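PDB 3T8K: uncharacterized protein from Leptotrichia buccalis, which is of unknown function but has an ankyrin-repeat fold, a type that commonly serves protein-protein binding, and forms a disulfide-linked pair with a second copy of itself. Local coordinates for residues T77-L82 / A105-L110; N121-F126 / E159-C164; L135-F140 / L170-D175. All coordinates share one frame; numbering follows the deposited sequence.

Contact 1 (T77-L82 / A105-L110)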
loop_
_atom_site.group_PDB
_atom_site.type_symbol
_atom_site.label_atom_id
_atom_site.label_comp_id
_atom_site.label_asym_id
_atom_site.label_seq_id
_atom_site.Cartn_x
_atom_site.Cartn_y
_atom_site.Cartn_z
ATOM N N THR A 77 -0.693 14.791 2.021
ATOM C CA THR A 77 0.273 14.997 3.101
ATOM C C THR A 77 0.969 13.705 3.512
ATOM O O THR A 77 0.594 12.616 3.070
ATOM C CB THR A 77 -0.400 15.552 4.357
ATOM O OG1 THR A 77 -1.310 14.568 4.860
ATOM C CG2 THR A 77 -1.155 16.827 4.045
ATOM N N LEU A 78 1.976 13.834 4.373
ATOM C CA LEU A 78 2.711 12.678 4.866
ATOM C C LEU A 78 1.807 11.730 5.639
ATOM O O LEU A 78 2.124 10.554 5.792
ATOM C CB LEU A 78 3.871 13.123 5.759
ATOM C CG LEU A 78 4.947 13.923 5.014
ATOM C CD1 LEU A 78 6.086 14.211 5.954
ATOM C CD2 LEU A 78 5.433 13.155 3.800
ATOM N N PHE A 79 0.679 12.233 6.127
ATOM C CA PHE A 79 -0.195 11.382 6.931
ATOM C C PHE A 79 -0.715 10.158 6.171
ATOM O O PHE A 79 -0.989 9.123 6.778
ATOM C CB PHE A 79 -1.360 12.184 7.513
ATOM C CG PHE A 79 -0.958 13.137 8.594
ATOM C CD1 PHE A 79 -0.547 12.663 9.835
ATOM C CD2 PHE A 79 -0.999 14.504 8.379
ATOM C CE1 PHE A 79 -0.182 13.536 10.848
ATOM C CE2 PHE A 79 -0.635 15.389 9.383
ATOM C CZ PHE A 79 -0.223 14.903 10.625
ATOM N N PHE A 80 -0.856 10.268 4.849
ATOM C CA PHE A 80 -1.469 9.178 4.098
ATOM C C PHE A 80 -0.609 7.919 4.090
ATOM O O PHE A 80 -1.069 6.861 4.506
ATOM C CB PHE A 80 -1.839 9.593 2.675
ATOM C CG PHE A 80 -2.702 8.575 1.951
ATOM C CD1 PHE A 80 -4.029 8.378 2.320
ATOM C CD2 PHE A 80 -2.182 7.823 0.897
ATOM C CE1 PHE A 80 -4.823 7.449 1.656
ATOM C CE2 PHE A 80 -2.969 6.897 0.229
ATOM C CZ PHE A 80 -4.289 6.706 0.608
ATOM N N PRO A 81 0.652 8.025 3.631
ATOM C CA PRO A 81 1.464 6.808 3.669
ATOM C C PRO A 81 1.719 6.353 5.096
ATOM O O PRO A 81 1.863 5.152 5.321
ATOM C CB PRO A 81 2.774 7.221 2.968
ATOM C CG PRO A 81 2.772 8.720 2.984
ATOM C CD PRO A 81 1.329 9.122 2.917
ATOM N N LEU A 82 1.773 7.289 6.042
ATOM C CA LEU A 82 1.918 6.940 7.456
ATOM C C LEU A 82 0.811 5.984 7.885
ATOM O O LEU A 82 1.071 4.914 8.441
ATOM C CB LEU A 82 1.844 8.189 8.329
ATOM C CG LEU A 82 1.810 7.925 9.838
ATOM C CD1 LEU A 82 3.108 7.287 10.302
ATOM C CD2 LEU A 82 1.582 9.222 10.582
ATOM N N ALA A 105 2.319 19.623 10.210
ATOM C CA ALA A 105 1.679 18.927 9.104
ATOM C C ALA A 105 0.161 19.007 9.285
ATOM O O ALA A 105 -0.334 19.118 10.412
ATOM C CB ALA A 105 2.145 17.485 9.022
ATOM N N ASP A 106 -0.565 18.960 8.174
ATOM C CA ASP A 106 -2.016 19.164 8.180
ATOM C C ASP A 106 -2.794 17.857 8.040
ATOM O O ASP A 106 -2.818 17.244 6.971
ATOM C CB ASP A 106 -2.399 20.125 7.052
ATOM C CG ASP A 106 -3.897 20.312 6.923
ATOM O OD1 ASP A 106 -4.619 20.126 7.928
ATOM O OD2 ASP A 106 -4.347 20.661 5.813
ATOM N N ILE A 107 -3.447 17.438 9.122
ATOM C CA ILE A 107 -4.171 16.173 9.114
ATOM C C ILE A 107 -5.619 16.346 8.651
ATOM O O ILE A 107 -6.326 15.357 8.445
ATOM C CB ILE A 107 -4.128 15.495 10.514
ATOM C CG1 ILE A 107 -4.432 13.999 10.404
ATOM C CG2 ILE A 107 -5.065 16.204 11.502
ATOM C CD1 ILE A 107 -4.233 13.252 11.707
ATOM N N THR A 108 -6.060 17.593 8.475
ATOM C CA THR A 108 -7.463 17.853 8.103
ATOM C C THR A 108 -7.711 17.731 6.602
ATOM O O THR A 108 -8.835 17.520 6.162
ATOM C CB THR A 108 -7.941 19.251 8.565
ATOM O OG1 THR A 108 -7.273 20.268 7.805
ATOM C CG2 THR A 108 -7.658 19.458 10.035
ATOM N N ALA A 109 -6.655 17.878 5.811
ATOM C CA ALA A 109 -6.786 17.761 4.362
ATOM C C ALA A 109 -7.179 16.351 3.948
ATOM O O ALA A 109 -6.680 15.371 4.498
ATOM C CB ALA A 109 -5.475 18.166 3.686
ATOM N N LEU A 110 -8.076 16.256 2.970
ATOM C CA LEU A 110 -8.503 14.975 2.440
ATOM C C LEU A 110 -7.435 14.348 1.576
ATOM O O LEU A 110 -6.483 15.013 1.166
ATOM C CB LEU A 110 -9.773 15.145 1.608
ATOM C CG LEU A 110 -10.955 15.666 2.417
ATOM C CD1 LEU A 110 -12.237 15.612 1.596
ATOM C CD2 LEU A 110 -11.083 14.860 3.689
HETATM O O HOH W 1 -4.067 15.267 5.421
HETATM O O HOH W 2 -3.614 14.445 2.464
#
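F79 presses its ring against A105, D106 and I107. In this ankyrin-repeat fold T77 probably takes the threonine place of a TPLH-like sequence at the start of helix 79-85, and A105-D106 the end of a Gly-Ala-Asp loop after helix 90-102. Followed outward, the F79 side chain meets the loop atom by atom. CB carries the ring toward the loop, with CG lying beside the backbone N (chi1 -71°). CG and CD1 lie beneath I107 CG1, and CE1 meets I107 CD1 at 4.2 Å. On the D106 side, CD2 rests 3.6 Å from D106 O. Next round the ring, CE2 sits 3.5 Å from A105 CB and equally near I107 N, and CZ keeps touch with A105 CB. I107 covers one face: its CG1 stands 3.9 Å from the ring centroid, nearly on the normal, a CH-pi contact. That reach depends on CG1 of I107 being anti to its own N (chi1 -160°). C97 and L101 of helix 90-102, together with V118, also pack on F79, so the ring is buried in the stack.

T77 makes the polar half of the contact. Its OG1 weakly caps the helix by accepting from F79 N, and donates to water 1. That water donates its two hydrogens, in bonds to D106 O and A109 O, so a single threonine hydroxyl is tied to two loop carbonyls. The methyl CG2 lies 3.4 Å from the same D106 O. Water 2 makes a second bridge, from T77 N to L110 O.

D106 OD2 forms a salt bridge with R71, while OD1 closes an Asx turn by accepting from T108 N at 3.0 Å from above the carboxylate plane, and also accepts from T108 OG1 at 2.7 Å through its syn lone pair.

Contact 2 (N121-F126 / E159-C164); sequences NIFNYF and EFVKRC
F123 and V161 meet because each turns the touching group to lie anti to its own carbonyl carbon: CG in F123 (chi1 -54°) and the methyl CG2 in V161. F160 instead swings CG anti to its backbone N (chi1 177°), which carries its ring toward F123 and N124. V161 CG2 sits over the centre of the F123 ring, 3.6 Å from the centroid, in a CH-pi contact, while I122 CG1 covers the opposite face. With the F123 ring cut back to an alanine here, V161 CG2 and I122 CG1 would probably face a gap where they now sandwich it. F160 CE2 packs 3.8 Å from F123 CB, and F160 CZ offers its edge to N124 OD1 at 3.8 Å, with amide and ring planes nearly perpendicular. That amide is held by a nearly straight bond from N124 ND2 to N121 OD1 (3.1 Å). C164 SG lies 3.9 Å from F123 O and over the rim of the F160 face. The same sulfur is bonded to C164 of the second subunit, and K120 adds a cation-pi contact to F160. The chemistry is thus chiefly apolar, and it sets helix 157-162 against the 3-10 turn right beside the interchain disulfide.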
loop_
_atom_site.group_PDB
_atom_site.type_symbol
_atom_site.label_atom_id
_atom_site.label_comp_id
_atom_site.label_asym_id
_atom_site.label_seq_id
_atom_site.Cartn_x
_atom_site.Cartn_y
_atom_site.Cartn_z
ATOM N N ASN A 121 -7.534 4.534 6.953
ATOM C CA ASN A 121 -7.030 3.168 7.109
ATOM C C ASN A 121 -6.881 2.730 8.568
ATOM O O ASN A 121 -6.869 1.533 8.859
ATOM C CB ASN A 121 -5.696 2.984 6.376
ATOM C CG ASN A 121 -5.332 1.516 6.173
ATOM O OD1 ASN A 121 -6.167 0.701 5.772
ATOM N ND2 ASN A 121 -4.078 1.174 6.451
ATOM N N ILE A 122 -6.766 3.673 9.500
ATOM C CA ILE A 122 -6.521 3.252 10.881
ATOM C C ILE A 122 -7.696 2.448 11.407
ATOM O O ILE A 122 -7.559 1.652 12.339
ATOM C CB ILE A 122 -6.178 4.425 11.824
ATOM C CG1 ILE A 122 -7.421 5.256 12.158
ATOM C CG2 ILE A 122 -5.058 5.271 11.224
ATOM C CD1 ILE A 122 -7.160 6.338 13.183
ATOM N N PHE A 123 -8.847 2.636 10.783
ATOM C CA PHE A 123 -10.049 1.928 11.215
ATOM C C PHE A 123 -10.051 0.503 10.679
ATOM O O PHE A 123 -10.928 -0.296 11.008
ATOM C CB PHE A 123 -11.298 2.710 10.816
ATOM C CG PHE A 123 -11.279 4.130 11.295
ATOM C CD1 PHE A 123 -11.243 4.415 12.656
ATOM C CD2 PHE A 123 -11.261 5.182 10.395
ATOM C CE1 PHE A 123 -11.199 5.723 13.100
ATOM C CE2 PHE A 123 -11.210 6.495 10.833
ATOM C CZ PHE A 123 -11.192 6.766 12.187
ATOM N N ASN A 124 -9.041 0.185 9.873
ATOM C CA ASN A 124 -8.848 -1.169 9.366
ATOM C C ASN A 124 -7.835 -1.947 10.186
ATOM O O ASN A 124 -7.638 -3.144 9.975
ATOM C CB ASN A 124 -8.369 -1.134 7.918
ATOM C CG ASN A 124 -9.472 -0.807 6.954
ATOM O OD1 ASN A 124 -10.602 -1.270 7.111
ATOM N ND2 ASN A 124 -9.159 -0.005 5.949
ATOM N N TYR A 125 -7.168 -1.257 11.101
ATOM C CA TYR A 125 -6.086 -1.869 11.855
ATOM C C TYR A 125 -6.578 -3.054 12.673
ATOM O O TYR A 125 -7.616 -2.986 13.336
ATOM C CB TYR A 125 -5.426 -0.852 12.786
ATOM C CG TYR A 125 -4.533 0.168 12.099
ATOM C CD1 TYR A 125 -4.308 0.137 10.722
ATOM C CD2 TYR A 125 -3.914 1.162 12.838
ATOM C CE1 TYR A 125 -3.479 1.090 10.103
ATOM C CE2 TYR A 125 -3.105 2.106 12.240
ATOM C CZ TYR A 125 -2.884 2.066 10.877
ATOM O OH TYR A 125 -2.066 3.016 10.313
ATOM N N PHE A 126 -5.819 -4.140 12.616
ATOM C CA PHE A 126 -6.078 -5.285 13.465
ATOM C C PHE A 126 -5.300 -5.129 14.761
ATOM O O PHE A 126 -4.344 -5.856 15.016
ATOM C CB PHE A 126 -5.688 -6.591 12.770
ATOM C CG PHE A 126 -6.092 -7.821 13.536
ATOM C CD1 PHE A 126 -7.399 -8.274 13.499
ATOM C CD2 PHE A 126 -5.167 -8.519 14.302
ATOM C CE1 PHE A 126 -7.782 -9.399 14.207
ATOM C CE2 PHE A 126 -5.542 -9.647 15.012
ATOM C CZ PHE A 126 -6.854 -10.089 14.962
ATOM N N GLU A 159 -19.939 7.391 8.429
ATOM C CA GLU A 159 -20.649 6.234 7.895
ATOM C C GLU A 159 -19.767 4.981 7.825
ATOM O O GLU A 159 -20.231 3.877 8.118
ATOM C CB GLU A 159 -21.282 6.582 6.541
ATOM C CG GLU A 159 -22.499 7.505 6.683
ATOM C CD GLU A 159 -22.840 8.297 5.418
ATOM O OE1 GLU A 159 -23.807 9.091 5.473
ATOM O OE2 GLU A 159 -22.153 8.136 4.379
ATOM N N PHE A 160 -18.498 5.163 7.457
ATOM C CA PHE A 160 -17.531 4.065 7.374
ATOM C C PHE A 160 -17.236 3.454 8.737
ATOM O O PHE A 160 -17.212 2.235 8.897
ATOM C CB PHE A 160 -16.213 4.557 6.742
ATOM C CG PHE A 160 -15.129 3.505 6.669
ATOM C CD1 PHE A 160 -15.253 2.404 5.833
ATOM C CD2 PHE A 160 -13.957 3.646 7.410
ATOM C CE1 PHE A 160 -14.244 1.444 5.756
ATOM C CE2 PHE A 160 -12.947 2.700 7.341
ATOM C CZ PHE A 160 -13.078 1.596 6.509
ATOM N N VAL A 161 -16.982 4.311 9.717
ATOM C CA VAL A 161 -16.629 3.841 11.045
ATOM C C VAL A 161 -17.808 3.109 11.687
ATOM O O VAL A 161 -17.623 2.116 12.394
ATOM C CB VAL A 161 -16.132 5.004 11.933
ATOM C CG1 VAL A 161 -15.925 4.542 13.368
ATOM C CG2 VAL A 161 -14.836 5.583 11.349
ATOM N N LYS A 162 -19.018 3.586 11.417
ATOM C CA LYS A 162 -20.230 2.914 11.902
ATOM C C LYS A 162 -20.268 1.428 11.523
ATOM O O LYS A 162 -20.823 0.608 12.253
ATOM C CB LYS A 162 -21.484 3.625 11.381
ATOM C CG LYS A 162 -22.021 4.711 12.301
ATOM C CD LYS A 162 -23.147 5.504 11.644
ATOM C CE LYS A 162 -22.600 6.463 10.594
ATOM N NZ LYS A 162 -23.654 7.328 9.989
ATOM N N ARG A 163 -19.671 1.083 10.386
ATOM C CA ARG A 163 -19.748 -0.283 9.870
ATOM C C ARG A 163 -18.474 -1.106 10.109
ATOM O O ARG A 163 -18.362 -2.235 9.647
ATOM C CB ARG A 163 -20.134 -0.273 8.388
ATOM C CG ARG A 163 -21.645 -0.343 8.142
ATOM C CD ARG A 163 -22.045 0.411 6.880
ATOM N NE ARG A 163 -21.029 0.303 5.835
ATOM C CZ ARG A 163 -21.088 0.931 4.664
ATOM N NH1 ARG A 163 -22.121 1.716 4.379
ATOM N NH2 ARG A 163 -20.111 0.770 3.776
ATOM N N CYS A 164 -17.513 -0.527 10.819
ATOM C CA CYS A 164 -16.387 -1.300 11.323
ATOM C C CYS A 164 -16.732 -1.755 12.732
ATOM O O CYS A 164 -17.756 -1.370 13.281
ATOM C CB CYS A 164 -15.111 -0.466 11.325
ATOM S SG CYS A 164 -14.539 -0.048 9.669
#

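Contact 3 (L135-F140 / L170-D175)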
loop_
_atom_site.group_PDB
_atom_site.type_symbol
_atom_site.label_atom_id
_atom_site.label_comp_id
_atom_site.label_asym_id
_atom_site.label_seq_id
_atom_site.Cartn_x
_atom_site.Cartn_y
_atom_site.Cartn_z
ATOM N N LEU A 135 -3.426 7.440 19.722
ATOM C CA LEU A 135 -3.555 7.944 18.359
ATOM C C LEU A 135 -4.902 8.637 18.138
ATOM O O LEU A 135 -4.959 9.704 17.539
ATOM C CB LEU A 135 -3.323 6.827 17.326
ATOM C CG LEU A 135 -3.523 7.197 15.859
ATOM C CD1 LEU A 135 -2.582 8.343 15.477
ATOM C CD2 LEU A 135 -3.296 5.989 14.936
ATOM N N TYR A 136 -5.986 8.035 18.633
ATOM C CA TYR A 136 -7.316 8.633 18.525
ATOM C C TYR A 136 -7.343 10.032 19.157
ATOM O O TYR A 136 -7.922 10.971 18.608
ATOM C CB TYR A 136 -8.361 7.754 19.222
ATOM C CG TYR A 136 -8.777 6.485 18.502
ATOM C CD1 TYR A 136 -8.541 6.300 17.144
ATOM C CD2 TYR A 136 -9.440 5.475 19.191
ATOM C CE1 TYR A 136 -8.945 5.135 16.500
ATOM C CE2 TYR A 136 -9.843 4.315 18.558
ATOM C CZ TYR A 136 -9.599 4.149 17.220
ATOM O OH TYR A 136 -10.004 2.988 16.607
ATOM N N LYS A 137 -6.714 10.160 20.320
ATOM C CA LYS A 137 -6.659 11.435 21.026
ATOM C C LYS A 137 -5.927 12.501 20.223
ATOM O O LYS A 137 -6.355 13.656 20.184
ATOM C CB LYS A 137 -6.007 11.265 22.399
ATOM C CG LYS A 137 -6.889 10.514 23.394
ATOM C CD LYS A 137 -6.231 10.460 24.765
ATOM C CE LYS A 137 -7.116 9.793 25.796
ATOM N NZ LYS A 137 -6.443 9.795 27.124
ATOM N N LEU A 138 -4.821 12.109 19.593
ATOM C CA LEU A 138 -4.050 13.027 18.764
ATOM C C LEU A 138 -4.933 13.559 17.648
ATOM O O LEU A 138 -5.034 14.766 17.432
ATOM C CB LEU A 138 -2.829 12.319 18.162
ATOM C CG LEU A 138 -1.647 12.044 19.087
ATOM C CD1 LEU A 138 -0.605 11.178 18.382
ATOM C CD2 LEU A 138 -1.030 13.359 19.563
ATOM N N ILE A 139 -5.581 12.643 16.938
ATOM C CA ILE A 139 -6.401 13.021 15.800
ATOM C C ILE A 139 -7.597 13.897 16.180
ATOM O O ILE A 139 -7.805 14.955 15.590
ATOM C CB ILE A 139 -6.859 11.782 15.012
ATOM C CG1 ILE A 139 -5.635 11.043 14.452
ATOM C CG2 ILE A 139 -7.802 12.183 13.893
ATOM C CD1 ILE A 139 -5.976 9.743 13.748
ATOM N N PHE A 140 -8.375 13.474 17.173
ATOM C CA PHE A 140 -9.592 14.200 17.518
ATOM C C PHE A 140 -9.357 15.496 18.294
ATOM O O PHE A 140 -10.303 16.245 18.528
ATOM C CB PHE A 140 -10.591 13.285 18.240
ATOM C CG PHE A 140 -11.101 12.165 17.372
ATOM C CD1 PHE A 140 -11.875 12.440 16.253
ATOM C CD2 PHE A 140 -10.781 10.847 17.652
ATOM C CE1 PHE A 140 -12.337 11.421 15.442
ATOM C CE2 PHE A 140 -11.239 9.822 16.843
ATOM C CZ PHE A 140 -12.021 10.110 15.738
ATOM N N LEU A 170 -16.015 5.234 17.129
ATOM C CA LEU A 170 -17.336 5.738 16.765
ATOM C C LEU A 170 -17.806 6.752 17.795
ATOM O O LEU A 170 -18.302 7.820 17.451
ATOM C CB LEU A 170 -18.356 4.599 16.654
ATOM C CG LEU A 170 -19.770 5.090 16.338
ATOM C CD1 LEU A 170 -19.794 5.734 14.958
ATOM C CD2 LEU A 170 -20.781 3.951 16.423
ATOM N N LYS A 171 -17.646 6.395 19.064
ATOM C CA LYS A 171 -18.019 7.263 20.176
ATOM C C LYS A 171 -17.252 8.578 20.116
ATOM O O LYS A 171 -17.820 9.653 20.287
ATOM C CB LYS A 171 -17.746 6.558 21.503
ATOM C CG LYS A 171 -18.047 7.399 22.746
ATOM C CD LYS A 171 -19.398 8.082 22.640
ATOM C CE LYS A 171 -19.620 9.041 23.804
ATOM N NZ LYS A 171 -20.769 9.944 23.537
HETATM N N MSE A 172 -15.954 8.488 19.863
HETATM C CA MSE A 172 -15.133 9.687 19.821
HETATM C C MSE A 172 -15.482 10.587 18.634
HETATM O O MSE A 172 -15.418 11.812 18.742
HETATM C CB MSE A 172 -13.648 9.320 19.844
HETATM C CG MSE A 172 -13.230 8.688 21.169
HETATM SE SE MSE A 172 -11.341 8.228 21.222
HETATM C CE MSE A 172 -10.624 10.004 21.555
HETATM N N MSE A 173 -15.862 9.988 17.508
HETATM C CA MSE A 173 -16.269 10.778 16.350
HETATM C C MSE A 173 -17.602 11.470 16.601
HETATM O O MSE A 173 -17.783 12.626 16.224
HETATM C CB MSE A 173 -16.383 9.916 15.093
HETATM C CG MSE A 173 -15.096 9.679 14.353
HETATM SE SE MSE A 173 -15.551 8.798 12.677
HETATM C CE MSE A 173 -16.427 10.243 11.772
ATOM N N GLU A 174 -18.546 10.754 17.211
ATOM C CA GLU A 174 -19.827 11.360 17.549
ATOM C C GLU A 174 -19.612 12.523 18.522
ATOM O O GLU A 174 -20.266 13.566 18.414
ATOM C CB GLU A 174 -20.803 10.312 18.111
ATOM C CG GLU A 174 -21.372 9.389 17.040
ATOM C CD GLU A 174 -22.036 8.155 17.619
ATOM O OE1 GLU A 174 -22.070 8.015 18.861
ATOM O OE2 GLU A 174 -22.525 7.321 16.828
ATOM N N ASP A 175 -18.687 12.351 19.461
ATOM C CA ASP A 175 -18.392 13.414 20.422
ATOM C C ASP A 175 -17.806 14.636 19.712
ATOM O O ASP A 175 -18.098 15.781 20.067
ATOM C CB ASP A 175 -17.401 12.943 21.496
ATOM C CG ASP A 175 -18.021 11.992 22.513
ATOM O OD1 ASP A 175 -19.264 11.805 22.528
ATOM O OD2 ASP A 175 -17.240 11.434 23.317
#
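M172, present as selenomethionine, reaches across to Y136 and F140 and carries much of this helix-to-helix contact. Its SE comes down on Y136 CB at 3.6 Å and approaches the tyrosine ring obliquely, 5.0 Å from the centroid, in a Met-aromatic contact. The chain bends at its last torsion (chi3 78°), which brings the methyl CE to 4.0 Å from both Y136 CB and F140 CD2; the aliphatic start of K137 brushes the same methyl. F140 meets M172 nearer its root: CE2 lies 3.9 Å from M172 CB, and one face of the ring looks onto the backbone between M172 and M173, with M172 O and M173 N over it. F140 CZ and CE1 both reach M173 CG, at 3.4 Å.

Further out, the Y136 hydroxyl bonds to E129 OE2, fixing the far end of that ring, while A169 packs on the tyrosine and L145 and Y176 on F140. Away from the interface, K171 NZ and D175 OD1 form a salt bridge one turn apart along their helix.

Segments 135-140 and 170-175, of helices 129-140 and 167-180, run nearly parallel, 17° apart with axes 11.1 Å from each other, consistent with the layered helices of an ankyrin-type fold. M173 turns its tip to L158 and V161 of helix 157-162, and L135 packs on T94 and C97 of helix 90-102.

The three contacts follow the stack along the chain. Contact 1 closes before either of the others opens, whereas contacts 2 and 3 alternate in sequence, their centres about 12 Å apart. There V161 CG2 touches M173 SE at 3.6 Å, and I122 CD1 meets I139 CD1 at 3.6 Å, so the 121-124 turn packs with helices 129-140, 157-162 and 167-180 in one core. Contact 1 lies about 16 Å centre to centre from contact 3 and joins it through I107 CD1 and I139 CG1, 3.8 Å apart; its centre is about 17 Å from that of contact 2. The function is unknown, and no site can be assigned to the contacts; contact 2 holds the intersubunit disulfide.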